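Long-range contact in fucoxanthin chlorophyll a/c-binding protein Lhcq11 (Chaetoceros gracilis, PDB 6L4U), which binds chlorophylls a and c, fucoxanthin and diadinoxanthin and probably passes excitation energy toward a photosystem as a light-harvesting antenna: residues His164-Thr173 and Pro184-Leu192. Sequence-based numbering, arbitrary orientation.
Sequences HDELFHTRRT and PGKNMVPGL. With KC1 (Chlorophyll c1), chain B.
In this light-harvesting fold, the end of helix 148-171 is covered by a loop between helix 148-171 and helix 208-230, with H169 and F168 facing K186, M188 and P190. A hydrogen bond across the contact runs from K186 NZ to H169 ND1, 3.0 Å. The amine lies in the imidazole plane, 2° out of it, and also donates to T183 O. K186 reaches this nitrogen by a bend at its last torsion (chi4 -69°), after its CG and CE have passed along the ring. Y178 meets the H169 ring edge-to-face. With an alanine here in place of H169, the K186 amine is likely to lose its ring acceptor, keeping T183 O, and a gap would probably open beside Y178.

E166, one turn of helix away, points away from the loop, and its OE1 binds the magnesium of a chlorophyll c1 at 2.2 Å. H164 NE2 binds the magnesium of another chlorophyll c1. The same stretch of helix thus binds pigments through side chains that lead away from the loop, as is usual for transmembrane helices of the chlorophyll a/b-binding family.

F168 carries the rest of the contact. P190 CD sits 3.6 Å from F168 CE2, the two side chains crossing at about a right angle. M188 bends at chi3 (42°). Its CE then lies 3.8 Å from F168 CB and also near R172 O. A polar atom, M188 O, lies at the ring edge, near its plane, 3.4 Å from F168 CD2. T173 OG1 donates to H169 O, 2.8 Å, from above the carbonyl plane. The T173 methyl CG2 meets K186 CE at 3.6 Å.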
# COMPACT_ATOMS: atom_id res chain seq x y z
N HIS Y 164 -57.96 -25.56 -18.54
CA HIS Y 164 -59.28 -24.95 -18.61
C HIS Y 164 -60.32 -25.68 -17.77
O HIS Y 164 -61.41 -25.14 -17.57
CB HIS Y 164 -59.73 -24.88 -20.07
CG HIS Y 164 -59.02 -23.83 -20.87
ND1 HIS Y 164 -57.84 -24.08 -21.55
CD2 HIS Y 164 -59.31 -22.52 -21.10
CE1 HIS Y 164 -57.44 -22.98 -22.16
NE2 HIS Y 164 -58.32 -22.02 -21.91
N ASP Y 165 -60.01 -26.89 -17.29
CA ASP Y 165 -60.85 -27.52 -16.27
C ASP Y 165 -60.90 -26.66 -15.01
O ASP Y 165 -61.96 -26.16 -14.63
CB ASP Y 165 -60.32 -28.91 -15.93
CG ASP Y 165 -61.40 -29.86 -15.45
OD1 ASP Y 165 -62.45 -29.39 -14.98
OD2 ASP Y 165 -61.17 -31.08 -15.53
N GLU Y 166 -59.74 -26.46 -14.39
CA GLU Y 166 -59.63 -25.64 -13.19
C GLU Y 166 -59.94 -24.17 -13.46
O GLU Y 166 -60.35 -23.46 -12.53
CB GLU Y 166 -58.23 -25.77 -12.60
CG GLU Y 166 -57.89 -27.15 -12.09
CD GLU Y 166 -56.89 -27.12 -10.96
OE1 GLU Y 166 -56.23 -26.07 -10.77
OE2 GLU Y 166 -56.75 -28.14 -10.25
N LEU Y 167 -59.74 -23.70 -14.69
CA LEU Y 167 -60.07 -22.33 -15.03
C LEU Y 167 -61.58 -22.11 -15.07
O LEU Y 167 -62.09 -21.17 -14.46
CB LEU Y 167 -59.43 -21.95 -16.37
CG LEU Y 167 -59.36 -20.46 -16.72
CD1 LEU Y 167 -58.03 -20.14 -17.37
CD2 LEU Y 167 -60.49 -20.05 -17.64
N PHE Y 168 -62.31 -22.97 -15.79
CA PHE Y 168 -63.76 -22.85 -15.83
C PHE Y 168 -64.39 -23.29 -14.51
O PHE Y 168 -65.55 -22.95 -14.25
CB PHE Y 168 -64.36 -23.67 -16.97
CG PHE Y 168 -63.86 -23.27 -18.34
CD1 PHE Y 168 -63.47 -21.97 -18.61
CD2 PHE Y 168 -63.80 -24.21 -19.36
CE1 PHE Y 168 -63.02 -21.63 -19.86
CE2 PHE Y 168 -63.34 -23.85 -20.61
CZ PHE Y 168 -62.95 -22.56 -20.86
N HIS Y 169 -63.66 -24.06 -13.70
CA HIS Y 169 -64.08 -24.31 -12.33
C HIS Y 169 -64.12 -23.02 -11.52
O HIS Y 169 -64.93 -22.88 -10.61
CB HIS Y 169 -63.15 -25.32 -11.67
CG HIS Y 169 -63.64 -26.73 -11.71
ND1 HIS Y 169 -64.76 -27.15 -11.03
CD2 HIS Y 169 -63.16 -27.83 -12.35
CE1 HIS Y 169 -64.96 -28.43 -11.25
NE2 HIS Y 169 -64.00 -28.87 -12.05
N THR Y 170 -63.23 -22.08 -11.83
CA THR Y 170 -63.07 -20.90 -10.99
C THR Y 170 -63.97 -19.75 -11.43
O THR Y 170 -64.67 -19.15 -10.60
CB THR Y 170 -61.62 -20.46 -10.99
OG1 THR Y 170 -60.78 -21.61 -10.85
CG2 THR Y 170 -61.35 -19.51 -9.84
N ARG Y 171 -63.97 -19.42 -12.72
CA ARG Y 171 -64.63 -18.22 -13.19
C ARG Y 171 -66.06 -18.45 -13.67
O ARG Y 171 -66.90 -17.56 -13.55
CB ARG Y 171 -63.82 -17.58 -14.33
CG ARG Y 171 -62.47 -17.05 -13.90
CD ARG Y 171 -61.81 -16.24 -15.00
NE ARG Y 171 -60.57 -15.65 -14.52
CZ ARG Y 171 -59.37 -16.19 -14.73
NH1 ARG Y 171 -58.29 -15.60 -14.24
NH2 ARG Y 171 -59.25 -17.31 -15.41
N ARG Y 172 -66.35 -19.64 -14.21
CA ARG Y 172 -67.64 -19.91 -14.82
C ARG Y 172 -68.52 -20.81 -13.96
O ARG Y 172 -69.31 -21.60 -14.49
CB ARG Y 172 -67.44 -20.53 -16.20
CG ARG Y 172 -66.78 -19.60 -17.20
CD ARG Y 172 -66.63 -20.27 -18.54
NE ARG Y 172 -66.41 -19.31 -19.62
CZ ARG Y 172 -66.24 -19.64 -20.89
NH1 ARG Y 172 -66.28 -20.92 -21.25
NH2 ARG Y 172 -66.05 -18.70 -21.80
N THR Y 173 -68.39 -20.71 -12.64
CA THR Y 173 -69.15 -21.53 -11.70
C THR Y 173 -69.93 -20.62 -10.76
O THR Y 173 -69.43 -19.58 -10.33
CB THR Y 173 -68.21 -22.44 -10.90
OG1 THR Y 173 -67.39 -23.20 -11.81
CG2 THR Y 173 -68.98 -23.40 -10.02
N PRO Y 184 -66.94 -31.27 -6.61
CA PRO Y 184 -65.67 -31.90 -6.99
C PRO Y 184 -65.77 -32.87 -8.16
O PRO Y 184 -64.74 -33.37 -8.61
CB PRO Y 184 -65.26 -32.64 -5.71
CG PRO Y 184 -66.54 -32.91 -5.01
CD PRO Y 184 -67.45 -31.76 -5.32
N GLY Y 185 -66.95 -33.15 -8.69
CA GLY Y 185 -67.02 -34.07 -9.81
C GLY Y 185 -67.43 -33.43 -11.12
O GLY Y 185 -67.40 -34.09 -12.16
N LYS Y 186 -67.77 -32.14 -11.09
CA LYS Y 186 -68.57 -31.57 -12.17
C LYS Y 186 -67.74 -31.30 -13.43
O LYS Y 186 -68.32 -31.22 -14.52
CB LYS Y 186 -69.28 -30.30 -11.70
CG LYS Y 186 -68.35 -29.19 -11.32
CD LYS Y 186 -69.09 -27.96 -10.90
CE LYS Y 186 -68.11 -26.86 -10.59
NZ LYS Y 186 -67.31 -27.14 -9.37
N ASN Y 187 -66.42 -31.12 -13.28
CA ASN Y 187 -65.42 -31.22 -14.37
C ASN Y 187 -65.74 -30.28 -15.54
O ASN Y 187 -66.09 -30.71 -16.64
CB ASN Y 187 -65.31 -32.69 -14.82
CG ASN Y 187 -64.08 -32.99 -15.70
OD1 ASN Y 187 -63.65 -32.18 -16.53
ND2 ASN Y 187 -63.53 -34.18 -15.52
N MET Y 188 -65.64 -28.98 -15.28
CA MET Y 188 -66.20 -27.99 -16.20
C MET Y 188 -65.26 -27.73 -17.37
O MET Y 188 -64.36 -26.90 -17.30
CB MET Y 188 -66.52 -26.70 -15.46
CG MET Y 188 -67.89 -26.68 -14.82
SD MET Y 188 -68.51 -25.01 -14.55
CE MET Y 188 -68.02 -24.24 -16.10
N VAL Y 189 -65.47 -28.47 -18.46
CA VAL Y 189 -64.99 -28.11 -19.80
C VAL Y 189 -66.14 -28.35 -20.78
O VAL Y 189 -66.76 -29.42 -20.76
CB VAL Y 189 -63.72 -28.89 -20.20
CG1 VAL Y 189 -62.49 -28.29 -19.57
CG2 VAL Y 189 -63.82 -30.35 -19.78
N PRO Y 190 -66.49 -27.37 -21.61
CA PRO Y 190 -67.64 -27.55 -22.51
C PRO Y 190 -67.25 -28.29 -23.78
O PRO Y 190 -66.36 -27.88 -24.52
CB PRO Y 190 -68.08 -26.11 -22.81
CG PRO Y 190 -66.85 -25.29 -22.62
CD PRO Y 190 -66.03 -25.98 -21.57
N GLY Y 191 -67.94 -29.40 -24.03
CA GLY Y 191 -67.77 -30.18 -25.24
C GLY Y 191 -67.08 -31.51 -25.05
O GLY Y 191 -67.20 -32.38 -25.92
N LEU Y 192 -66.36 -31.70 -23.94
CA LEU Y 192 -65.72 -32.99 -23.72
C LEU Y 192 -66.71 -34.01 -23.17
O LEU Y 192 -66.54 -35.22 -23.39
CB LEU Y 192 -64.52 -32.83 -22.78
CG LEU Y 192 -63.56 -34.01 -22.58
CD1 LEU Y 192 -62.14 -33.50 -22.50
CD2 LEU Y 192 -63.87 -34.80 -21.32
NB KC1 B . -54.13 -26.25 -8.18
ND KC1 B . -55.49 -23.99 -11.27
C1A KC1 B . -56.66 -22.91 -8.49
C1B KC1 B . -54.60 -26.31 -6.94
C1C KC1 B . -52.90 -26.98 -10.90
C1D KC1 B . -55.31 -23.92 -12.69
C2A KC1 B . -57.22 -22.29 -7.21
C2B KC1 B . -54.12 -27.46 -6.13
C2C KC1 B . -51.95 -27.24 -12.01
C2D KC1 B . -55.98 -22.78 -13.37
C3A KC1 B . -56.74 -23.27 -6.16
C3B KC1 B . -53.28 -28.17 -7.12
C3C KC1 B . -52.51 -26.44 -13.11
C3D KC1 B . -56.61 -22.13 -12.19
C4A KC1 B . -56.01 -24.24 -7.03
C4B KC1 B . -53.35 -27.32 -8.34
C4C KC1 B . -53.71 -25.83 -12.49
C4D KC1 B . -56.28 -22.88 -11.06
CAA KC1 B . -58.73 -22.19 -7.03
CAB KC1 B . -52.50 -29.42 -6.94
CAC KC1 B . -52.01 -26.29 -14.53
CAD KC1 B . -57.46 -21.00 -11.73
CBA KC1 B . -59.24 -20.76 -7.00
CBB KC1 B . -51.18 -29.38 -6.94
CBC KC1 B . -50.98 -25.18 -14.48
CBD KC1 B . -57.61 -21.07 -10.27
CED KC1 B . -56.98 -17.47 -9.04
CGA KC1 B . -58.89 -20.02 -5.73
CGD KC1 B . -56.91 -19.86 -9.73
CHA KC1 B . -56.86 -22.29 -9.85
CHB KC1 B . -55.45 -25.25 -6.39
CHC KC1 B . -52.66 -27.63 -9.59
CHD KC1 B . -54.51 -24.94 -13.36
CMA KC1 B . -55.74 -22.62 -5.21
CMB KC1 B . -54.43 -27.84 -4.71
CMC KC1 B . -50.72 -28.11 -12.04
CMD KC1 B . -56.10 -22.28 -14.78
NA KC1 B . -55.97 -23.98 -8.34
NC KC1 B . -53.91 -26.13 -11.18
O1A KC1 B . -58.99 -18.81 -5.69
O1D KC1 B . -55.72 -19.89 -9.47
O2A KC1 B . -58.43 -20.73 -4.55
O2D KC1 B . -57.66 -18.64 -9.48
OBD KC1 B . -57.96 -20.08 -12.47
MG KC1 B . -54.72 -24.98 -9.67